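Local coordinates for protein terminase large subunit (PDB 5M1P) that drives viral DNA into empty capsids as the ATP-powered motor of the packaging terminase and cuts the genome with its metal-dependent nuclease domain, at residues A[37-42]-A[52-57]; A[139-144]-A[184-189]. All blocks are in the same frame, centred on the assembly; numbering follows the deposited sequence.

Contact 1: residues A[37-42]-A[52-57]. With CA (calcium ion), chain C.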
ATOM      1  N   TYR A  37      -7.916 -11.927   3.779  1.00 10.47           N
ATOM      2  CA  TYR A  37      -6.874 -10.973   3.407  1.00  9.54           C
ATOM      3  C   TYR A  37      -7.354 -10.040   2.315  1.00  9.32           C
ATOM      4  O   TYR A  37      -8.268 -10.361   1.546  1.00  9.50           O
ATOM      5  CB  TYR A  37      -5.669 -11.732   2.864  1.00  9.55           C
ATOM      6  CG  TYR A  37      -4.990 -12.635   3.855  1.00  9.39           C
ATOM      7  CD1 TYR A  37      -5.502 -13.898   4.167  1.00  9.60           C
ATOM      8  CD2 TYR A  37      -3.822 -12.237   4.480  1.00  9.38           C
ATOM      9  CE1 TYR A  37      -4.863 -14.724   5.073  1.00  9.59           C
ATOM     10  CE2 TYR A  37      -3.175 -13.066   5.387  1.00  9.41           C
ATOM     11  CZ  TYR A  37      -3.703 -14.312   5.677  1.00  9.66           C
ATOM     12  OH  TYR A  37      -3.058 -15.155   6.561  1.00 10.87           O
ATOM     13  N   CYS A  38      -6.707  -8.882   2.237  1.00  9.17           N
ATOM     14  CA  CYS A  38      -6.851  -8.011   1.084  1.00  9.08           C
ATOM     15  C   CYS A  38      -5.460  -7.527   0.731  1.00  8.67           C
ATOM     16  O   CYS A  38      -4.517  -7.734   1.508  1.00  9.00           O
ATOM     17  CB  CYS A  38      -7.806  -6.855   1.367  1.00  9.34           C
ATOM     18  SG  CYS A  38      -7.159  -5.614   2.500  1.00 10.32           S
ATOM     19  N   ILE A  39      -5.333  -6.899  -0.432  1.00  8.62           N
ATOM     20  CA  ILE A  39      -4.050  -6.436  -0.932  1.00  8.70           C
ATOM     21  C   ILE A  39      -4.184  -5.005  -1.419  1.00  8.42           C
ATOM     22  O   ILE A  39      -4.904  -4.756  -2.382  1.00  8.88           O
ATOM     23  CB  ILE A  39      -3.549  -7.308  -2.107  1.00  8.85           C
ATOM     24  CG1 ILE A  39      -3.576  -8.798  -1.720  1.00  8.99           C
ATOM     25  CG2 ILE A  39      -2.167  -6.851  -2.562  1.00  8.92           C
ATOM     26  CD1 ILE A  39      -3.158  -9.745  -2.817  1.00  9.06           C
ATOM     27  N   GLY A  40      -3.502  -4.071  -0.763  1.00  8.17           N
ATOM     28  CA  GLY A  40      -3.438  -2.698  -1.256  1.00  8.15           C
ATOM     29  C   GLY A  40      -2.496  -2.645  -2.432  1.00  8.30           C
ATOM     30  O   GLY A  40      -1.366  -3.125  -2.314  1.00  9.31           O
ATOM     31  N   ALA A  41      -2.925  -2.065  -3.559  1.00  8.31           N
ATOM     32  CA  ALA A  41      -2.104  -2.068  -4.757  1.00  8.73           C
ATOM     33  C   ALA A  41      -1.973  -0.676  -5.345  1.00  9.30           C
ATOM     34  O   ALA A  41      -2.965  -0.067  -5.774  1.00  8.70           O
ATOM     35  CB  ALA A  41      -2.677  -3.033  -5.770  1.00  8.71           C
ATOM     36  N   ASP A  42      -0.732  -0.194  -5.291  1.00 10.06           N
ATOM     37  CA  ASP A  42      -0.262   1.037  -5.899  1.00 11.32           C
ATOM     38  C   ASP A  42       0.591   0.569  -7.074  1.00 11.63           C
ATOM     39  O   ASP A  42       1.626  -0.071  -6.880  1.00 12.62           O
ATOM     40  CB  ASP A  42       0.586   1.823  -4.874  1.00 12.12           C
ATOM     41  CG  ASP A  42       1.131   3.126  -5.424  1.00 13.03           C
ATOM     42  OD1 ASP A  42       2.170   3.091  -6.113  1.00 13.64           O
ATOM     43  OD2 ASP A  42       0.554   4.186  -5.144  1.00 14.85           O
ATOM     44  N   PHE A  52       2.545  -3.821  -3.469  1.00  7.94           N
ATOM     45  CA  PHE A  52       1.381  -4.634  -3.149  1.00  8.43           C
ATOM     46  C   PHE A  52       1.518  -5.074  -1.700  1.00  8.10           C
ATOM     47  O   PHE A  52       2.479  -5.754  -1.363  1.00  8.26           O
ATOM     48  CB  PHE A  52       1.289  -5.869  -4.065  1.00  9.04           C
ATOM     49  CG  PHE A  52       1.390  -5.568  -5.542  1.00  9.79           C
ATOM     50  CD1 PHE A  52       0.848  -4.411  -6.084  1.00 10.41           C
ATOM     51  CD2 PHE A  52       2.016  -6.469  -6.397  1.00 10.31           C
ATOM     52  CE1 PHE A  52       0.939  -4.138  -7.437  1.00 11.00           C
ATOM     53  CE2 PHE A  52       2.098  -6.202  -7.755  1.00 11.36           C
ATOM     54  CZ  PHE A  52       1.570  -5.038  -8.273  1.00 11.35           C
ATOM     55  N   SER A  53       0.565  -4.673  -0.861  1.00  8.33           N
ATOM     56  CA  SER A  53       0.625  -4.921   0.577  1.00  8.52           C
ATOM     57  C   SER A  53      -0.495  -5.871   0.976  1.00  8.17           C
ATOM     58  O   SER A  53      -1.660  -5.495   0.946  1.00  7.79           O
ATOM     59  CB  SER A  53       0.499  -3.611   1.343  1.00  9.01           C
ATOM     60  OG  SER A  53       1.590  -2.756   1.059  1.00 10.00           O
ATOM     61  N   VAL A  54      -0.130  -7.079   1.384  1.00  7.93           N
ATOM     62  CA  VAL A  54      -1.083  -8.095   1.802  1.00  8.28           C
ATOM     63  C   VAL A  54      -1.373  -7.921   3.289  1.00  8.22           C
ATOM     64  O   VAL A  54      -0.474  -8.096   4.121  1.00  8.19           O
ATOM     65  CB  VAL A  54      -0.540  -9.514   1.540  1.00  8.52           C
ATOM     66  CG1 VAL A  54      -1.604 -10.542   1.874  1.00  8.59           C
ATOM     67  CG2 VAL A  54      -0.090  -9.693   0.095  1.00  8.54           C
ATOM     68  N   LEU A  55      -2.626  -7.591   3.608  1.00  8.04           N
ATOM     69  CA  LEU A  55      -3.099  -7.346   4.967  1.00  8.33           C
ATOM     70  C   LEU A  55      -4.010  -8.460   5.438  1.00  8.33           C
ATOM     71  O   LEU A  55      -4.984  -8.793   4.786  1.00  8.54           O
ATOM     72  CB  LEU A  55      -3.854  -6.024   5.013  1.00  8.62           C
ATOM     73  CG  LEU A  55      -4.485  -5.622   6.342  1.00  8.77           C
ATOM     74  CD1 LEU A  55      -3.445  -5.554   7.450  1.00  8.98           C
ATOM     75  CD2 LEU A  55      -5.173  -4.284   6.183  1.00  8.96           C
ATOM     76  N   ASP A  56      -3.660  -9.044   6.570  1.00  8.57           N
ATOM     77  CA  ASP A  56      -4.523  -9.997   7.254  1.00  9.01           C
ATOM     78  C   ASP A  56      -5.597  -9.178   7.983  1.00  9.22           C
ATOM     79  O   ASP A  56      -5.299  -8.456   8.953  1.00  9.68           O
ATOM     80  CB  ASP A  56      -3.676 -10.807   8.234  1.00  9.17           C
ATOM     81  CG  ASP A  56      -4.458 -11.858   8.992  1.00 10.00           C
ATOM     82  OD1 ASP A  56      -5.658 -11.655   9.287  1.00 10.88           O
ATOM     83  OD2 ASP A  56      -3.837 -12.876   9.361  1.00 10.99           O
ATOM     84  N   LEU A  57      -6.834  -9.257   7.500  1.00  9.94           N
ATOM     85  CA  LEU A  57      -7.920  -8.448   8.051  1.00 10.74           C
ATOM     86  C   LEU A  57      -8.432  -8.958   9.402  1.00 11.59           C
ATOM     87  O   LEU A  57      -9.171  -8.245  10.083  1.00 12.69           O
ATOM     88  CB  LEU A  57      -9.065  -8.340   7.044  1.00 11.14           C
ATOM     89  CG  LEU A  57      -8.768  -7.526   5.785  1.00 11.58           C
ATOM     90  CD1 LEU A  57      -9.854  -7.728   4.743  1.00 11.80           C
ATOM     91  CD2 LEU A  57      -8.610  -6.054   6.094  1.00 11.73           C
TER
HETATM   92 CA    CA C 501       3.520   3.658  -7.875  0.85 12.10          CA
HETATM   93  O   HOH W   1      -1.498 -13.572   8.161  1.00 18.59           O
HETATM   94  O   HOH W   2       2.487   5.745  -7.942  1.00 18.07           O
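With its ring beside the backbone N (chi1 -64°), Y37 comes alongside CB of D56, whose carboxylate extends trans to its own N (chi1 -179°); the two residues face each other as a non-hydrogen-bonded pair. The ring slants past the aspartate, CE2 of Y37 lying 3.7 Å from CB of D56, with ring and carboxylate planes 48° apart. One water joins their ends, accepting from Y37 OH and donating to D56 OD2; R32 N and H35 ND1 hold the same two atoms from outside. Along this antiparallel hairpin, C38 with L55 and G40 with S53 form the hydrogen-bonded pairs, and the shortest bond is L55 N to C38 O at 2.8 Å. On the face shared with Y37, CG1 of I39 runs beside CG2 of V54 at 4.0 Å, and CB of A41 touches CD1 of F52 at 3.8 Å; L80 and L83 of helix 73-86 cover I39 and F52. The opposite face turns to helix 177-186, whose S181 hydroxyl bonds to both G40 O and S53 OG. At the strand end D42 OD1 binds calcium at 2.3 Å, with a water, D48, D177, F43 O and Y49 O completing the shell. The hairpin, covered by a helix on each face, thus delivers a carboxylate to the RNase H-like metal centre, where D42 probably bridges both magnesium ions during DNA cleavage.

Contact 2: residues A[139-144]-A[184-189]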
ATOM      1  N   GLY A 139      -2.022   1.671  17.664  1.00 11.99           N
ATOM      2  CA  GLY A 139      -1.235   0.455  17.796  1.00 11.80           C
ATOM      3  C   GLY A 139      -1.783  -0.710  16.996  1.00 11.84           C
ATOM      4  O   GLY A 139      -1.539  -1.859  17.344  1.00 11.67           O
ATOM      5  N   GLN A 140      -2.520  -0.415  15.924  1.00 11.83           N
ATOM      6  CA  GLN A 140      -3.174  -1.453  15.113  1.00 11.97           C
ATOM      7  C   GLN A 140      -2.510  -1.726  13.754  1.00 11.23           C
ATOM      8  O   GLN A 140      -2.943  -2.610  13.013  1.00 11.55           O
ATOM      9  CB  GLN A 140      -4.652  -1.096  14.949  1.00 13.43           C
ATOM     10  CG  GLN A 140      -5.386  -1.118  16.284  1.00 14.95           C
ATOM     11  CD  GLN A 140      -6.868  -0.851  16.169  1.00 16.71           C
ATOM     12  OE1 GLN A 140      -7.683  -1.765  16.290  1.00 20.20           O
ATOM     13  NE2 GLN A 140      -7.228   0.403  15.934  1.00 17.64           N
ATOM     14  N   VAL A 141      -1.453  -0.986  13.434  1.00 10.20           N
ATOM     15  CA  VAL A 141      -0.728  -1.141  12.178  1.00  9.84           C
ATOM     16  C   VAL A 141       0.566  -1.891  12.465  1.00  9.72           C
ATOM     17  O   VAL A 141       1.307  -1.538  13.392  1.00  9.72           O
ATOM     18  CB  VAL A 141      -0.461   0.230  11.518  1.00  9.65           C
ATOM     19  CG1 VAL A 141       0.345   0.088  10.228  1.00  9.55           C
ATOM     20  CG2 VAL A 141      -1.772   0.945  11.218  1.00  9.80           C
ATOM     21  N   ALA A 142       0.806  -2.953  11.705  1.00  9.78           N
ATOM     22  CA  ALA A 142       1.980  -3.791  11.871  1.00  9.38           C
ATOM     23  C   ALA A 142       2.562  -4.097  10.505  1.00  9.39           C
ATOM     24  O   ALA A 142       1.873  -4.645   9.644  1.00  9.29           O
ATOM     25  CB  ALA A 142       1.605  -5.068  12.605  1.00  9.41           C
ATOM     26  N   VAL A 143       3.814  -3.697  10.290  1.00  9.28           N
ATOM     27  CA  VAL A 143       4.465  -3.765   8.989  1.00  9.48           C
ATOM     28  C   VAL A 143       5.824  -4.461   9.056  1.00  9.24           C
ATOM     29  O   VAL A 143       6.414  -4.546  10.135  1.00  9.13           O
ATOM     30  CB  VAL A 143       4.658  -2.350   8.387  1.00  9.83           C
ATOM     31  CG1 VAL A 143       3.326  -1.627   8.288  1.00  9.91           C
ATOM     32  CG2 VAL A 143       5.658  -1.499   9.171  1.00 10.09           C
ATOM     33  N   PRO A 144       6.334  -4.942   7.906  1.00  9.85           N
ATOM     34  CA  PRO A 144       7.692  -5.471   7.894  1.00 10.10           C
ATOM     35  C   PRO A 144       8.693  -4.429   8.384  1.00 10.27           C
ATOM     36  O   PRO A 144       8.613  -3.271   7.993  1.00 10.60           O
ATOM     37  CB  PRO A 144       7.937  -5.800   6.421  1.00 10.25           C
ATOM     38  CG  PRO A 144       6.582  -5.951   5.821  1.00  9.89           C
ATOM     39  CD  PRO A 144       5.709  -4.999   6.568  1.00  9.82           C
ATOM     40  N   LEU A 184      -4.149   1.959   1.206  1.00  8.13           N
ATOM     41  CA  LEU A 184      -5.159   1.208   0.448  1.00  8.18           C
ATOM     42  C   LEU A 184      -5.545  -0.077   1.169  1.00  8.19           C
ATOM     43  O   LEU A 184      -6.728  -0.374   1.284  1.00  8.65           O
ATOM     44  CB  LEU A 184      -4.664   0.909  -0.956  1.00  8.29           C
ATOM     45  CG  LEU A 184      -4.606   2.143  -1.873  1.00  8.19           C
ATOM     46  CD1 LEU A 184      -3.696   1.872  -3.050  1.00  8.48           C
ATOM     47  CD2 LEU A 184      -5.992   2.565  -2.353  1.00  8.46           C
ATOM     48  N   ALA A 185      -4.561  -0.811   1.685  1.00  8.01           N
ATOM     49  CA  ALA A 185      -4.844  -2.035   2.445  1.00  8.19           C
ATOM     50  C   ALA A 185      -5.654  -1.741   3.691  1.00  8.25           C
ATOM     51  O   ALA A 185      -6.718  -2.332   3.919  1.00  8.60           O
ATOM     52  CB  ALA A 185      -3.553  -2.744   2.804  1.00  8.33           C
ATOM     53  N   TYR A 186      -5.142  -0.824   4.503  1.00  8.14           N
ATOM     54  CA  TYR A 186      -5.774  -0.497   5.781  1.00  8.39           C
ATOM     55  C   TYR A 186      -7.113   0.220   5.681  1.00  8.56           C
ATOM     56  O   TYR A 186      -7.848   0.279   6.666  1.00  8.85           O
ATOM     57  CB  TYR A 186      -4.801   0.272   6.691  1.00  8.31           C
ATOM     58  CG  TYR A 186      -3.840  -0.651   7.417  1.00  8.50           C
ATOM     59  CD1 TYR A 186      -4.245  -1.349   8.552  1.00  8.54           C
ATOM     60  CD2 TYR A 186      -2.555  -0.886   6.934  1.00  8.61           C
ATOM     61  CE1 TYR A 186      -3.385  -2.224   9.201  1.00  8.78           C
ATOM     62  CE2 TYR A 186      -1.678  -1.742   7.580  1.00  8.83           C
ATOM     63  CZ  TYR A 186      -2.095  -2.420   8.710  1.00  8.89           C
ATOM     64  OH  TYR A 186      -1.203  -3.273   9.332  1.00  9.63           O
ATOM     65  N   SER A 187      -7.463   0.732   4.498  1.00  8.95           N
ATOM     66  CA  SER A 187      -8.810   1.259   4.261  1.00  9.58           C
ATOM     67  C   SER A 187      -9.904   0.226   4.521  1.00  9.91           C
ATOM     68  O   SER A 187     -11.057   0.590   4.736  1.00 10.27           O
ATOM     69  CB  SER A 187      -8.962   1.775   2.827  1.00  9.83           C
ATOM     70  OG  SER A 187      -9.047   0.701   1.905  1.00  9.95           O
ATOM     71  N   GLN A 188      -9.543  -1.053   4.480  1.00 10.36           N
ATOM     72  CA  GLN A 188     -10.476  -2.155   4.684  1.00 10.73           C
ATOM     73  C   GLN A 188     -10.521  -2.680   6.107  1.00 11.29           C
ATOM     74  O   GLN A 188     -11.358  -3.527   6.411  1.00 11.22           O
ATOM     75  CB  GLN A 188     -10.069  -3.313   3.788  1.00 10.65           C
ATOM     76  CG  GLN A 188      -9.853  -2.939   2.340  1.00 10.66           C
ATOM     77  CD  GLN A 188     -11.112  -2.430   1.672  1.00 11.05           C
ATOM     78  OE1 GLN A 188     -12.064  -3.189   1.491  1.00 11.13           O
ATOM     79  NE2 GLN A 188     -11.138  -1.157   1.316  1.00 11.06           N
ATOM     80  N   TYR A 189      -9.626  -2.214   6.969  1.00 11.94           N
ATOM     81  CA  TYR A 189      -9.470  -2.811   8.291  1.00 12.52           C
ATOM     82  C   TYR A 189     -10.423  -2.168   9.285  1.00 13.23           C
ATOM     83  O   TYR A 189     -10.493  -0.956   9.384  1.00 14.34           O
ATOM     84  CB  TYR A 189      -8.022  -2.688   8.750  1.00 12.82           C
ATOM     85  CG  TYR A 189      -7.762  -3.374  10.070  1.00 13.42           C
ATOM     86  CD1 TYR A 189      -7.951  -4.745  10.218  1.00 13.82           C
ATOM     87  CD2 TYR A 189      -7.333  -2.654  11.179  1.00 14.44           C
ATOM     88  CE1 TYR A 189      -7.720  -5.375  11.432  1.00 14.34           C
ATOM     89  CE2 TYR A 189      -7.099  -3.281  12.398  1.00 14.90           C
ATOM     90  CZ  TYR A 189      -7.290  -4.642  12.518  1.00 15.12           C
ATOM     91  OH  TYR A 189      -7.056  -5.270  13.723  1.00 17.13           O
TER
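Y186 reaches from helix 177-186 to V141 and A142, and its side chain can be followed outward. CB points toward segment 139-144 and carries the ring toward V141, between neighbours that include L132 of helix 122-137 and I62 of strand 61-69. Farther out, CE1 approaches the backbone O of Q140 at 3.9 Å. The other flank, CE2, meets CG1 of V141 at 3.8 Å, and CZ packs against V141 CA at 3.9 Å. V141 also places its second methyl over a ring face: CG2 stands 4.2 Å from the centroid of the Y186 ring and 14° off its normal, a CH-pi contact. With CG1 trans to the backbone N (chi1 178°), both valine methyls lie over the same face, CG2 near the ring normal and CG1 farther out, above the CE2–CZ side. In this RNase H-like domain the mixed sheet is extended, and strand 142-144 is one of its outermost strands within the chain, parallel to strand 15-22; the tyrosine therefore connects the helix lying on that sheet to its margin. G139, in a Schellman motif, ends helix 122-137 just before this strand. At the tip, OH of Y186 accepts a nearly straight hydrogen bond from A142 N, 3.1 Å long with 168° at the hydrogen, and is also bonded to G60 O, so two backbone groups fix the buried hydroxyl. Beyond Y186 the chain makes a type I beta turn to Y189. Within it S187 OG bonds back to L184 O at 2.6 Å, while NE2 of Q188 lies 2.9 Å from S187 OG. The turn brings Y189 round to Q140, where its ring edge at CE2 lies 4.2 Å from CB of the glutamine, at the partly exposed side of the contact.

Overall arrangement
Both contacts reach the same mixed sheet, and helix 177-186 packs on one face of contact 1 and supplies Y186 to contact 2. Contact 1 pairs two central strands and is almost wholly buried; contact 2 joins the end of that helix to an outermost strand, with partly exposed residues Q140 and Y189 at its margin. Regular backbone bonds and apolar faces dominate the first, whereas the second depends on one tyrosine and a single bond between segments. They touch directly: L55 CD2 packs 3.4 Å from A185 O, and C38 SG 3.6 Å from the same oxygen. The metal chemistry sits at the D42 end of contact 1, while contact 2 lies away from it.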